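Iron superoxide dismutase (Trypanosoma cruzi, PDB 2GPC) probably catalyses the dismutation of superoxide to molecular oxygen and hydrogen peroxide, using a single iron ion held by protein side chains. Local coordinates at residues V24-H27 and Y28-H32; Q71-N74 and H75-W79; D96-N99 and A100-S104. All coordinates share one frame; numbering follows the deposited sequence.

Contact 1: residues V24-H27 and Y28-H32. With FE2 (Fe (II) ion), chain C.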
ATOM      1  N   VAL A  24     -10.612  12.964   4.952  1.00 11.87           N
ATOM      2  CA  VAL A  24     -11.031  13.296   3.603  1.00 12.34           C
ATOM      3  C   VAL A  24     -10.125  14.375   3.017  1.00 11.85           C
ATOM      4  O   VAL A  24      -9.734  14.284   1.863  1.00 11.99           O
ATOM      5  CB  VAL A  24     -12.510  13.741   3.569  1.00 12.02           C
ATOM      6  CG1 VAL A  24     -12.860  14.407   2.235  1.00 13.50           C
ATOM      7  CG2 VAL A  24     -13.417  12.546   3.837  1.00 13.43           C
ATOM      8  N   THR A  25      -9.773  15.369   3.823  1.00 11.85           N
ATOM      9  CA  THR A  25      -8.935  16.488   3.370  1.00 12.05           C
ATOM     10  C   THR A  25      -7.551  16.042   2.921  1.00 11.71           C
ATOM     11  O   THR A  25      -7.083  16.442   1.859  1.00 12.21           O
ATOM     12  CB  THR A  25      -8.812  17.561   4.476  1.00 11.73           C
ATOM     13  OG1 THR A  25     -10.095  18.168   4.682  1.00 12.25           O
ATOM     14  CG2 THR A  25      -7.925  18.715   4.035  1.00 13.01           C
ATOM     15  N   LEU A  26      -6.886  15.234   3.737  1.00 11.80           N
ATOM     16  CA  LEU A  26      -5.590  14.681   3.361  1.00 11.61           C
ATOM     17  C   LEU A  26      -5.726  13.847   2.097  1.00 11.01           C
ATOM     18  O   LEU A  26      -4.943  13.989   1.161  1.00 11.02           O
ATOM     19  CB  LEU A  26      -5.003  13.829   4.492  1.00 11.65           C
ATOM     20  CG  LEU A  26      -4.485  14.594   5.709  1.00 12.15           C
ATOM     21  CD1 LEU A  26      -4.318  13.620   6.847  1.00 13.14           C
ATOM     22  CD2 LEU A  26      -3.176  15.328   5.428  1.00 13.57           C
ATOM     23  N   HIS A  27      -6.728  12.978   2.067  1.00 10.34           N
ATOM     24  CA  HIS A  27      -6.917  12.079   0.930  1.00 10.09           C
ATOM     25  C   HIS A  27      -7.149  12.872  -0.380  1.00 10.37           C
ATOM     26  O   HIS A  27      -6.545  12.559  -1.404  1.00 10.42           O
ATOM     27  CB  HIS A  27      -8.044  11.080   1.245  1.00  9.42           C
ATOM     28  CG  HIS A  27      -8.058   9.860   0.378  1.00  7.92           C
ATOM     29  ND1 HIS A  27      -9.054   8.913   0.468  1.00  8.94           N
ATOM     30  CD2 HIS A  27      -7.205   9.422  -0.584  1.00  7.90           C
ATOM     31  CE1 HIS A  27      -8.818   7.944  -0.404  1.00  8.23           C
ATOM     32  NE2 HIS A  27      -7.704   8.229  -1.056  1.00  8.06           N
ATOM     33  N   TYR A  28      -7.944  13.938  -0.327  1.00 10.81           N
ATOM     34  CA  TYR A  28      -8.268  14.727  -1.518  1.00 11.25           C
ATOM     35  C   TYR A  28      -7.172  15.738  -1.864  1.00 11.64           C
ATOM     36  O   TYR A  28      -6.699  15.781  -2.998  1.00 11.76           O
ATOM     37  CB  TYR A  28      -9.617  15.457  -1.336  1.00 11.47           C
ATOM     38  CG  TYR A  28     -10.083  16.202  -2.566  1.00 11.56           C
ATOM     39  CD1 TYR A  28     -10.823  15.554  -3.556  1.00 12.38           C
ATOM     40  CD2 TYR A  28      -9.774  17.547  -2.754  1.00 11.17           C
ATOM     41  CE1 TYR A  28     -11.247  16.221  -4.695  1.00 12.16           C
ATOM     42  CE2 TYR A  28     -10.199  18.236  -3.898  1.00 11.74           C
ATOM     43  CZ  TYR A  28     -10.934  17.562  -4.869  1.00 11.66           C
ATOM     44  OH  TYR A  28     -11.363  18.216  -6.011  1.00 12.35           O
ATOM     45  N   ASP A  29      -6.780  16.562  -0.899  1.00 12.01           N
ATOM     46  CA  ASP A  29      -5.827  17.650  -1.154  1.00 12.21           C
ATOM     47  C   ASP A  29      -4.398  17.151  -1.374  1.00 12.18           C
ATOM     48  O   ASP A  29      -3.668  17.718  -2.190  1.00 12.26           O
ATOM     49  CB  ASP A  29      -5.798  18.678  -0.007  1.00 12.19           C
ATOM     50  CG  ASP A  29      -7.015  19.604   0.018  1.00 12.18           C
ATOM     51  OD1 ASP A  29      -7.828  19.664  -0.952  1.00 11.43           O
ATOM     52  OD2 ASP A  29      -7.210  20.338   1.002  1.00 10.52           O
ATOM     53  N   LYS A  30      -3.979  16.132  -0.625  1.00 12.75           N
ATOM     54  CA  LYS A  30      -2.614  15.623  -0.758  1.00 12.82           C
ATOM     55  C   LYS A  30      -2.511  14.519  -1.813  1.00 12.75           C
ATOM     56  O   LYS A  30      -1.744  14.650  -2.785  1.00 13.32           O
ATOM     57  CB  LYS A  30      -2.059  15.143   0.585  1.00 13.51           C
ATOM     58  CG  LYS A  30      -2.024  16.200   1.700  1.00 15.73           C
ATOM     59  CD  LYS A  30      -1.271  17.469   1.283  1.00 17.49           C
ATOM     60  CE  LYS A  30      -1.111  18.434   2.451  1.00 20.09           C
ATOM     61  NZ  LYS A  30      -0.441  19.689   1.999  1.00 21.89           N
ATOM     62  N   HIS A  31      -3.273  13.440  -1.648  1.00 11.51           N
ATOM     63  CA  HIS A  31      -3.155  12.304  -2.558  1.00 11.19           C
ATOM     64  C   HIS A  31      -3.791  12.589  -3.913  1.00 11.17           C
ATOM     65  O   HIS A  31      -3.109  12.538  -4.920  1.00 11.38           O
ATOM     66  CB  HIS A  31      -3.698  11.004  -1.922  1.00 11.00           C
ATOM     67  CG  HIS A  31      -2.914  10.563  -0.730  1.00 11.32           C
ATOM     68  ND1 HIS A  31      -1.725   9.875  -0.841  1.00 12.17           N
ATOM     69  CD2 HIS A  31      -3.115  10.755   0.595  1.00 11.34           C
ATOM     70  CE1 HIS A  31      -1.229   9.662   0.364  1.00 12.03           C
ATOM     71  NE2 HIS A  31      -2.050  10.186   1.254  1.00 11.22           N
ATOM     72  N   HIS A  32      -5.075  12.931  -3.941  1.00 10.81           N
ATOM     73  CA  HIS A  32      -5.784  13.061  -5.211  1.00 10.95           C
ATOM     74  C   HIS A  32      -5.245  14.237  -6.029  1.00 11.31           C
ATOM     75  O   HIS A  32      -4.897  14.075  -7.202  1.00 10.50           O
ATOM     76  CB  HIS A  32      -7.286  13.191  -4.981  1.00 10.99           C
ATOM     77  CG  HIS A  32      -8.118  12.873  -6.187  1.00 11.56           C
ATOM     78  ND1 HIS A  32      -9.488  13.026  -6.201  1.00 10.97           N
ATOM     79  CD2 HIS A  32      -7.782  12.403  -7.414  1.00 11.01           C
ATOM     80  CE1 HIS A  32      -9.959  12.673  -7.384  1.00 12.09           C
ATOM     81  NE2 HIS A  32      -8.944  12.290  -8.140  1.00 12.54           N
TER
HETATM   82 FE   FE2 C 195      -6.547   6.910  -2.287  1.00 10.61          FE
HETATM   83  O   HOH W   1      -5.624   5.235  -3.507  1.00  9.46           O
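His-27 and Tyr-28 stand at the point where helix 21-44 changes its hydrogen-bonding pattern, and together with Leu-26 they carry most of this local contact. Tyr-28 N donates to Val-24 O at 2.8 Å, and Asp-29 N likewise reaches Thr-25 O, as in any alpha-helix. The CB of Tyr-28 rests against the same Val-24 O, while its ring runs off to a hydrogen bond between OH and Pro-5 O. The next turn widens: His-32 N skips a residue and binds His-27 O at 3.0 Å, in the carbonyl plane, which is the signature of a pi-type turn. Leu-26 O serves both patterns, taking Lys-30 N at 3.0 Å and, more weakly, His-31 N at 3.3 Å.

In His-27, CG anti to the backbone N (chi1 -162°) carries the ring away from the following turn, so that NE2 reaches the iron at 2.1 Å. His-31 crosses it at about a right angle, bringing CB to the ring edge of His-27, 4.1 Å from CD2. On another side of the helix, CD2 of Leu-26 lies 4.0 Å from Lys-30 CG, where the lysine chain bends. Thr-25 and Asp-29 run side by side, CG2 against OD2 at 3.5 Å, while Asp-29 OD1 turns to Tyr-11 OH.

The widened turn begins right after the iron ligand His-27 and takes in His-31 and His-32. The ring of His-31 stacks on His-164, and its NE2 is hydrogen-bonded to Tyr-167 OH of the second subunit. With His-164, the remaining protein ligands are His-75, brought by helix 63-80, and Asp-160, at the end of strand 153-160.

Contact 2: residues Q71-N74 and H75-W79. With FE2 (Fe (II) ion), chain C.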
ATOM      1  N   GLN A  71      -5.047   6.735 -11.070  1.00 10.77           N
ATOM      2  CA  GLN A  71      -5.332   7.118  -9.694  1.00 10.85           C
ATOM      3  C   GLN A  71      -6.278   8.310  -9.660  1.00 10.60           C
ATOM      4  O   GLN A  71      -7.120   8.402  -8.785  1.00 11.22           O
ATOM      5  CB  GLN A  71      -4.060   7.425  -8.906  1.00 10.77           C
ATOM      6  CG  GLN A  71      -3.261   6.184  -8.498  1.00 11.43           C
ATOM      7  CD  GLN A  71      -3.977   5.328  -7.474  1.00 11.91           C
ATOM      8  OE1 GLN A  71      -4.841   4.541  -7.832  1.00 11.43           O
ATOM      9  NE2 GLN A  71      -3.621   5.481  -6.198  1.00 14.62           N
ATOM     10  N   ILE A  72      -6.146   9.210 -10.626  1.00 10.50           N
ATOM     11  CA  ILE A  72      -7.060  10.337 -10.750  1.00 10.35           C
ATOM     12  C   ILE A  72      -8.490   9.870 -11.046  1.00 10.37           C
ATOM     13  O   ILE A  72      -9.441  10.313 -10.401  1.00 10.23           O
ATOM     14  CB  ILE A  72      -6.545  11.329 -11.823  1.00 10.53           C
ATOM     15  CG1 ILE A  72      -5.300  12.055 -11.293  1.00 10.77           C
ATOM     16  CG2 ILE A  72      -7.618  12.347 -12.184  1.00 10.97           C
ATOM     17  CD1 ILE A  72      -4.506  12.797 -12.354  1.00 11.99           C
ATOM     18  N   PHE A  73      -8.640   8.989 -12.029  1.00 10.37           N
ATOM     19  CA  PHE A  73      -9.953   8.427 -12.356  1.00 10.55           C
ATOM     20  C   PHE A  73     -10.537   7.646 -11.169  1.00 10.73           C
ATOM     21  O   PHE A  73     -11.704   7.848 -10.802  1.00 10.49           O
ATOM     22  CB  PHE A  73      -9.849   7.532 -13.596  1.00 10.43           C
ATOM     23  CG  PHE A  73     -11.120   6.814 -13.939  1.00 11.65           C
ATOM     24  CD1 PHE A  73     -11.999   7.337 -14.888  1.00 13.35           C
ATOM     25  CD2 PHE A  73     -11.452   5.629 -13.309  1.00 11.43           C
ATOM     26  CE1 PHE A  73     -13.180   6.670 -15.203  1.00 13.65           C
ATOM     27  CE2 PHE A  73     -12.615   4.961 -13.616  1.00 12.25           C
ATOM     28  CZ  PHE A  73     -13.491   5.490 -14.572  1.00 12.38           C
ATOM     29  N   ASN A  74      -9.726   6.776 -10.559  1.00 10.34           N
ATOM     30  CA  ASN A  74     -10.214   5.899  -9.481  1.00 10.48           C
ATOM     31  C   ASN A  74     -10.693   6.719  -8.275  1.00 10.49           C
ATOM     32  O   ASN A  74     -11.707   6.394  -7.674  1.00 10.87           O
ATOM     33  CB  ASN A  74      -9.138   4.899  -9.017  1.00 10.44           C
ATOM     34  CG  ASN A  74      -8.759   3.884 -10.086  1.00 10.88           C
ATOM     35  OD1 ASN A  74      -9.492   3.678 -11.036  1.00 10.51           O
ATOM     36  ND2 ASN A  74      -7.598   3.239  -9.920  1.00  9.74           N
ATOM     37  N   HIS A  75      -9.975   7.788  -7.940  1.00  9.97           N
ATOM     38  CA  HIS A  75     -10.328   8.611  -6.780  1.00  9.90           C
ATOM     39  C   HIS A  75     -11.619   9.372  -7.032  1.00 10.13           C
ATOM     40  O   HIS A  75     -12.484   9.415  -6.171  1.00  9.76           O
ATOM     41  CB  HIS A  75      -9.184   9.561  -6.386  1.00  9.72           C
ATOM     42  CG  HIS A  75      -8.120   8.881  -5.594  1.00  9.62           C
ATOM     43  ND1 HIS A  75      -7.149   8.101  -6.184  1.00  8.83           N
ATOM     44  CD2 HIS A  75      -7.914   8.797  -4.261  1.00  9.95           C
ATOM     45  CE1 HIS A  75      -6.378   7.582  -5.249  1.00  7.90           C
ATOM     46  NE2 HIS A  75      -6.813   7.992  -4.072  1.00  9.58           N
ATOM     47  N   THR A  76     -11.763   9.944  -8.220  1.00 10.49           N
ATOM     48  CA  THR A  76     -13.009  10.636  -8.569  1.00 10.25           C
ATOM     49  C   THR A  76     -14.193   9.675  -8.500  1.00 10.60           C
ATOM     50  O   THR A  76     -15.237  10.011  -7.944  1.00 10.39           O
ATOM     51  CB  THR A  76     -12.902  11.325  -9.947  1.00 10.62           C
ATOM     52  OG1 THR A  76     -12.049  12.475  -9.844  1.00  9.88           O
ATOM     53  CG2 THR A  76     -14.250  11.918 -10.378  1.00 10.23           C
ATOM     54  N   PHE A  77     -14.021   8.470  -9.030  1.00 10.60           N
ATOM     55  CA  PHE A  77     -15.074   7.452  -8.990  1.00 11.00           C
ATOM     56  C   PHE A  77     -15.401   7.020  -7.560  1.00 10.53           C
ATOM     57  O   PHE A  77     -16.541   6.686  -7.243  1.00 10.15           O
ATOM     58  CB  PHE A  77     -14.675   6.238  -9.834  1.00 11.20           C
ATOM     59  CG  PHE A  77     -15.835   5.421 -10.282  1.00 13.46           C
ATOM     60  CD1 PHE A  77     -16.431   5.650 -11.515  1.00 16.02           C
ATOM     61  CD2 PHE A  77     -16.357   4.431  -9.461  1.00 14.93           C
ATOM     62  CE1 PHE A  77     -17.540   4.895 -11.922  1.00 16.43           C
ATOM     63  CE2 PHE A  77     -17.457   3.679  -9.860  1.00 15.29           C
ATOM     64  CZ  PHE A  77     -18.052   3.915 -11.083  1.00 15.42           C
ATOM     65  N   TYR A  78     -14.381   7.040  -6.710  1.00  9.84           N
ATOM     66  CA  TYR A  78     -14.508   6.706  -5.291  1.00  9.42           C
ATOM     67  C   TYR A  78     -15.362   7.735  -4.523  1.00  9.57           C
ATOM     68  O   TYR A  78     -16.264   7.353  -3.771  1.00  8.65           O
ATOM     69  CB  TYR A  78     -13.110   6.606  -4.690  1.00  9.34           C
ATOM     70  CG  TYR A  78     -13.019   6.495  -3.185  1.00  8.31           C
ATOM     71  CD1 TYR A  78     -13.615   5.439  -2.492  1.00  8.29           C
ATOM     72  CD2 TYR A  78     -12.293   7.423  -2.462  1.00  6.93           C
ATOM     73  CE1 TYR A  78     -13.480   5.329  -1.097  1.00  9.06           C
ATOM     74  CE2 TYR A  78     -12.169   7.338  -1.084  1.00  8.45           C
ATOM     75  CZ  TYR A  78     -12.763   6.288  -0.404  1.00  8.29           C
ATOM     76  OH  TYR A  78     -12.611   6.229   0.964  1.00 10.13           O
ATOM     77  N   TRP A  79     -15.100   9.026  -4.728  1.00  8.91           N
ATOM     78  CA  TRP A  79     -15.910  10.061  -4.075  1.00  9.55           C
ATOM     79  C   TRP A  79     -17.363  10.013  -4.570  1.00  9.40           C
ATOM     80  O   TRP A  79     -18.299  10.200  -3.784  1.00  9.72           O
ATOM     81  CB  TRP A  79     -15.350  11.474  -4.295  1.00  9.62           C
ATOM     82  CG  TRP A  79     -13.895  11.648  -4.022  1.00 10.36           C
ATOM     83  CD1 TRP A  79     -12.958  12.142  -4.881  1.00 12.13           C
ATOM     84  CD2 TRP A  79     -13.208  11.388  -2.792  1.00 10.30           C
ATOM     85  NE1 TRP A  79     -11.728  12.183  -4.270  1.00 12.07           N
ATOM     86  CE2 TRP A  79     -11.856  11.732  -2.984  1.00 12.23           C
ATOM     87  CE3 TRP A  79     -13.598  10.905  -1.541  1.00 11.79           C
ATOM     88  CZ2 TRP A  79     -10.892  11.592  -1.978  1.00 12.48           C
ATOM     89  CZ3 TRP A  79     -12.638  10.761  -0.547  1.00 11.78           C
ATOM     90  CH2 TRP A  79     -11.309  11.102  -0.774  1.00 12.36           C
TER
HETATM   91 FE   FE2 C 195      -6.547   6.910  -2.287  1.00 10.61          FE
HETATM   92  O   HOH W   1      -5.624   5.235  -3.507  1.00  9.46           O
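The iron site of this superoxide dismutase takes one of its ligands from the middle of helix 63-80, where His-75 NE2 binds the metal at 2.1 Å. The opposite nitrogen of the ring, ND1, donates to Gln-71 O one helical turn back, at 2.6 Å and within 9° of the imidazole plane. Gln-71 O also accepts from His-75 N at 3.0 Å, the two donors arriving from opposite faces of the carbonyl plane. With CG beside the backbone N (chi1 -80°), the ring folds back along the helix far enough to share that acceptor.

The Gln-71 side chain bends at chi2 and crosses the histidine obliquely, its amide 82° from the ring plane and NE2 3.6 Å from His-75 CE1. Gln-71 NE2 makes a weak bond of 3.4 Å to the iron-bound water; it is also hydrogen-bonded to Tyr-35 OH, and OE1 to Trp-124 NE1. Farther round the helix, Phe-73 CZ packs on Phe-77 CD1 at 4.2 Å.

The ND1 bond and the iron bond at NE2 together fix the rotation of the imidazole. The first implies a proton on ND1, since a carbonyl oxygen can only accept, leaving NE2 as the metal donor; the nearby carbonyl would probably make the ring a more electron-rich ligand.

Contact 3: residues D96-N99 and A100-S104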
ATOM      1  N   ASP A  96     -32.357  -5.433  -8.541  1.00 17.18           N
ATOM      2  CA  ASP A  96     -32.677  -6.526  -9.457  1.00 17.14           C
ATOM      3  C   ASP A  96     -31.408  -7.168 -10.013  1.00 16.48           C
ATOM      4  O   ASP A  96     -31.287  -8.395 -10.055  1.00 16.02           O
ATOM      5  CB  ASP A  96     -33.513  -6.042 -10.654  1.00 17.85           C
ATOM      6  CG  ASP A  96     -34.935  -5.636 -10.283  1.00 19.45           C
ATOM      7  OD1 ASP A  96     -35.433  -5.980  -9.187  1.00 19.99           O
ATOM      8  OD2 ASP A  96     -35.633  -4.956 -11.065  1.00 22.93           O
ATOM      9  N   GLU A  97     -30.476  -6.330 -10.469  1.00 15.91           N
ATOM     10  CA  GLU A  97     -29.264  -6.810 -11.131  1.00 15.58           C
ATOM     11  C   GLU A  97     -28.336  -7.481 -10.111  1.00 14.60           C
ATOM     12  O   GLU A  97     -27.738  -8.505 -10.404  1.00 13.47           O
ATOM     13  CB  GLU A  97     -28.573  -5.667 -11.906  1.00 16.23           C
ATOM     14  CG  GLU A  97     -29.445  -5.133 -13.054  1.00 17.98           C
ATOM     15  CD  GLU A  97     -28.679  -4.575 -14.244  1.00 21.55           C
ATOM     16  OE1 GLU A  97     -27.551  -5.020 -14.537  1.00 23.10           O
ATOM     17  OE2 GLU A  97     -29.234  -3.690 -14.924  1.00 25.00           O
ATOM     18  N   ILE A  98     -28.258  -6.932  -8.901  1.00 13.93           N
ATOM     19  CA  ILE A  98     -27.464  -7.563  -7.841  1.00 13.92           C
ATOM     20  C   ILE A  98     -28.026  -8.945  -7.468  1.00 13.98           C
ATOM     21  O   ILE A  98     -27.280  -9.920  -7.359  1.00 14.13           O
ATOM     22  CB  ILE A  98     -27.347  -6.638  -6.605  1.00 13.73           C
ATOM     23  CG1 ILE A  98     -26.334  -5.531  -6.904  1.00 14.42           C
ATOM     24  CG2 ILE A  98     -26.907  -7.428  -5.352  1.00 13.49           C
ATOM     25  CD1 ILE A  98     -26.232  -4.472  -5.846  1.00 15.44           C
ATOM     26  N   ASN A  99     -29.334  -9.023  -7.303  1.00 14.13           N
ATOM     27  CA  ASN A  99     -29.997 -10.282  -6.957  1.00 14.31           C
ATOM     28  C   ASN A  99     -29.795 -11.340  -8.059  1.00 14.29           C
ATOM     29  O   ASN A  99     -29.549 -12.499  -7.766  1.00 13.98           O
ATOM     30  CB  ASN A  99     -31.496 -10.052  -6.720  1.00 14.07           C
ATOM     31  CG  ASN A  99     -31.785  -9.252  -5.457  1.00 15.85           C
ATOM     32  OD1 ASN A  99     -30.951  -9.172  -4.545  1.00 19.13           O
ATOM     33  ND2 ASN A  99     -32.965  -8.627  -5.411  1.00 15.37           N
ATOM     34  N   ALA A 100     -29.878 -10.921  -9.320  1.00 14.35           N
ATOM     35  CA  ALA A 100     -29.716 -11.818 -10.465  1.00 14.46           C
ATOM     36  C   ALA A 100     -28.299 -12.371 -10.612  1.00 14.69           C
ATOM     37  O   ALA A 100     -28.123 -13.508 -11.058  1.00 14.84           O
ATOM     38  CB  ALA A 100     -30.121 -11.117 -11.742  1.00 14.66           C
ATOM     39  N   SER A 101     -27.297 -11.577 -10.237  1.00 14.75           N
ATOM     40  CA  SER A 101     -25.897 -11.949 -10.408  1.00 14.51           C
ATOM     41  C   SER A 101     -25.314 -12.645  -9.190  1.00 14.75           C
ATOM     42  O   SER A 101     -24.448 -13.510  -9.335  1.00 15.10           O
ATOM     43  CB  SER A 101     -25.046 -10.712 -10.726  1.00 14.94           C
ATOM     44  OG  SER A 101     -25.238 -10.284 -12.062  1.00 14.84           O
ATOM     45  N   PHE A 102     -25.778 -12.270  -8.000  1.00 14.42           N
ATOM     46  CA  PHE A 102     -25.197 -12.746  -6.734  1.00 14.80           C
ATOM     47  C   PHE A 102     -26.139 -13.604  -5.884  1.00 15.07           C
ATOM     48  O   PHE A 102     -25.698 -14.219  -4.909  1.00 15.39           O
ATOM     49  CB  PHE A 102     -24.716 -11.564  -5.886  1.00 14.40           C
ATOM     50  CG  PHE A 102     -23.622 -10.756  -6.533  1.00 13.87           C
ATOM     51  CD1 PHE A 102     -22.323 -11.224  -6.567  1.00 14.91           C
ATOM     52  CD2 PHE A 102     -23.893  -9.524  -7.103  1.00 13.31           C
ATOM     53  CE1 PHE A 102     -21.311 -10.477  -7.167  1.00 14.30           C
ATOM     54  CE2 PHE A 102     -22.890  -8.779  -7.701  1.00 12.65           C
ATOM     55  CZ  PHE A 102     -21.599  -9.264  -7.739  1.00 13.46           C
ATOM     56  N   GLY A 103     -27.421 -13.638  -6.252  1.00 15.37           N
ATOM     57  CA  GLY A 103     -28.447 -14.361  -5.521  1.00 15.47           C
ATOM     58  C   GLY A 103     -29.212 -13.431  -4.596  1.00 15.80           C
ATOM     59  O   GLY A 103     -30.445 -13.378  -4.628  1.00 16.15           O
ATOM     60  N   SER A 104     -28.475 -12.688  -3.773  1.00 15.67           N
ATOM     61  CA  SER A 104     -29.058 -11.687  -2.888  1.00 15.56           C
ATOM     62  C   SER A 104     -28.066 -10.555  -2.602  1.00 15.64           C
ATOM     63  O   SER A 104     -26.868 -10.669  -2.872  1.00 15.26           O
ATOM     64  CB  SER A 104     -29.467 -12.331  -1.566  1.00 15.46           C
ATOM     65  OG  SER A 104     -28.321 -12.782  -0.866  1.00 15.72           O
TER
HETATM   66  O   HOH W   2     -27.474  -9.361 -12.940  1.00 25.94           O
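Phe-102 and Ile-98 meet on the last turn of helix 92-102, a C-terminal helix end closed by a glycine of positive phi and followed at once by the N-cap of the next helix, in the C-terminal domain of the iron/manganese superoxide dismutase family. It shows how backbone donors and acceptors are settled where a helix stops. Ala-100 N binds Asp-96 O at 3.0 Å and Ser-101 N binds Glu-97 O at 3.1 Å. Phe-102 N then takes Ile-98 O at 2.9 Å in a bond nearly in line with the carbonyl, and Ser-101 N adds a weak second bond to the same oxygen. The final bond, from Gly-103 N to Asn-99 O, is short at 2.8 Å but comes from above the carbonyl plane, 40° out of it, because the chain is already leaving the helix. Gly-103 has a phi of 98°, a conformation that suits glycine, which has no CB to meet the preceding carbonyl oxygen.

Polar side chains find partners along the helix, in water and on the sheet. Water 2 donates to Glu-97 O at 2.7 Å and is also hydrogen-bonded to Ser-101 OG at 2.6 Å, so it bridges backbone and hydroxyl one turn apart; Ser-101 OG is bonded to Leu-136 N of strand 135-142 as well. The Glu-97 carboxylate is shared by two salt bridges, OE2 to Lys-93 and OE1 to Lys-129. Ser-104 is the N-cap, with OG hydrogen-bonded to Lys-107 N in the first turn of helix 105-118.

The apolar side packs on Phe-108 of that helix and on Leu-136, each meeting both Ile-98 and Phe-102. With CG beside its own backbone N (chi1 -62°), the Phe-102 ring turns back along the helix so that its edge meets Ile-98 O, while CD2 stands 4.1 Å from Ile-98 CG2.

Contacts 1 and 2 belong to two helices of the alpha-hairpin domain, 21-44 and 63-80, and each contributes one histidine to the same iron, with water 1 common to their surroundings. They also touch directly, His-32 NE2 reaching Ile-72 O. Contact 2 is buried near the centre of the chain and contact 1 partly buried; contact 1 reaches the second subunit through three side chains, contact 2 through Gln-71 alone. Contact 3 lies at the surface in the C-terminal domain, its centre about 34 Å from that of contact 1 and 26 Å from that of contact 2. Its chemistry is correspondingly that of a helix end, with salt bridges, water and a cap in place of metal ligands.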